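Local coordinates for protein cytochrome c class I (PDB 4XXL) that carries a covalently bound heme c and probably shuttles electrons during lithoautotrophic growth, at residues Gly100-Ser103 with Pro104-Lys108. Residues are numbered along the deposited sequence; the frame is centred on the assembly and turned at random.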
loop_
_atom_site.group_PDB
_atom_site.type_symbol
_atom_site.label_atom_id
_atom_site.label_comp_id
_atom_site.label_asym_id
_atom_site.label_seq_id
_atom_site.Cartn_x
_atom_site.Cartn_y
_atom_site.Cartn_z
ATOM N N GLY A 100 6.477 11.630 -6.099
ATOM C CA GLY A 100 6.230 12.903 -6.757
ATOM C C GLY A 100 4.773 13.181 -7.067
ATOM O O GLY A 100 4.444 14.262 -7.560
ATOM N N LYS A 101 3.879 12.247 -6.751
ATOM C CA LYS A 101 2.438 12.409 -7.036
ATOM C C LYS A 101 1.614 12.789 -5.810
ATOM O O LYS A 101 0.411 13.065 -5.896
ATOM C CB LYS A 101 1.828 11.163 -7.655
ATOM C CG LYS A 101 2.442 10.757 -8.968
ATOM C CD LYS A 101 2.797 11.902 -9.909
ATOM C CE LYS A 101 3.518 11.358 -11.161
ATOM N NZ LYS A 101 2.679 10.355 -11.874
ATOM N N ALA A 102 2.250 12.770 -4.651
ATOM C CA ALA A 102 1.603 13.265 -3.432
ATOM C C ALA A 102 2.701 13.684 -2.480
ATOM O O ALA A 102 3.879 13.492 -2.751
ATOM C CB ALA A 102 0.768 12.180 -2.805
ATOM N N SER A 103 2.294 14.278 -1.367
ATOM C CA SER A 103 3.257 14.745 -0.443
ATOM C C SER A 103 3.875 13.601 0.345
ATOM O O SER A 103 3.243 12.584 0.576
ATOM C CB SER A 103 2.616 15.750 0.523
ATOM O OG SER A 103 1.721 15.109 1.428
ATOM N N PRO A 104 5.099 13.779 0.824
ATOM C CA PRO A 104 5.685 12.764 1.718
ATOM C C PRO A 104 4.760 12.457 2.926
ATOM O O PRO A 104 4.598 11.301 3.334
ATOM C CB PRO A 104 7.005 13.396 2.148
ATOM C CG PRO A 104 7.363 14.220 0.964
ATOM C CD PRO A 104 6.120 14.711 0.315
ATOM N N GLU A 105 4.181 13.474 3.528
ATOM C CA GLU A 105 3.283 13.267 4.661
ATOM C C GLU A 105 2.065 12.430 4.276
ATOM O O GLU A 105 1.680 11.528 5.061
ATOM C CB GLU A 105 2.890 14.644 5.266
ATOM C CG GLU A 105 1.933 14.624 6.442
ATOM C CD GLU A 105 0.520 14.150 6.108
ATOM O OE1 GLU A 105 0.032 14.400 4.970
ATOM O OE2 GLU A 105 -0.120 13.535 7.010
ATOM N N ALA A 106 1.499 12.698 3.101
ATOM C CA ALA A 106 0.323 11.892 2.695
ATOM C C ALA A 106 0.684 10.418 2.440
ATOM O O ALA A 106 -0.042 9.512 2.818
ATOM C CB ALA A 106 -0.337 12.553 1.502
ATOM N N ILE A 107 1.838 10.205 1.874
ATOM C CA ILE A 107 2.279 8.838 1.521
ATOM C C ILE A 107 2.512 8.081 2.836
ATOM O O ILE A 107 2.059 6.938 3.013
ATOM C CB ILE A 107 3.501 8.877 0.648
ATOM C CG1 ILE A 107 3.124 9.316 -0.757
ATOM C CG2 ILE A 107 4.156 7.510 0.555
ATOM C CD1 ILE A 107 4.269 9.739 -1.654
ATOM N N LYS A 108 3.181 8.727 3.786
ATOM C CA LYS A 108 3.433 8.135 5.121
ATOM C C LYS A 108 2.105 7.767 5.812
ATOM O O LYS A 108 1.953 6.742 6.440
ATOM C CB LYS A 108 4.266 9.089 6.016
ATOM C CG LYS A 108 4.620 8.509 7.371
ATOM C CD LYS A 108 5.481 9.459 8.209
ATOM C CE LYS A 108 5.840 8.936 9.584
ATOM N NZ LYS A 108 4.638 8.521 10.378
#
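Ser103 points its hydroxyl at the start of helix 104-115, where OG accepts a hydrogen bond from Ala106 N at 2.9 Å. A chi1 of 71° sets OG between the serine's own N and carbonyl carbon, and from there it also presses on the methyl of Ala106, OG to CB 3.3 Å. The carbonyl of the same residue opens the helical bonding: Ile107 N reaches Ser103 O at 3.1 Å, approaching almost head-on to the C=O (166°). This is a classic serine N-cap with proline in the first helical position, here starting the C-terminal helix of a class I cytochrome c. The better-packed side faces inward. Buried Ile107 fits tightly under the cap, CG1 lying 3.5 Å from Ser103 O and CD1 near the carbonyl oxygens of both Ala102 and Ser103; its side chain stands about 8 Å from the heme. Ala102 CB rests 4.2 Å from Ile107 CG1, more loosely against Ala106 CB, and both alanines lean on Leu37 of helix 31-40. The outer side is slack by comparison: the ring of Pro104 is exposed to solvent, and Glu105, bent at chi2 (-67°), curls its carboxylate back only as far as 4.0 Å between OE1 and Ser103 OG.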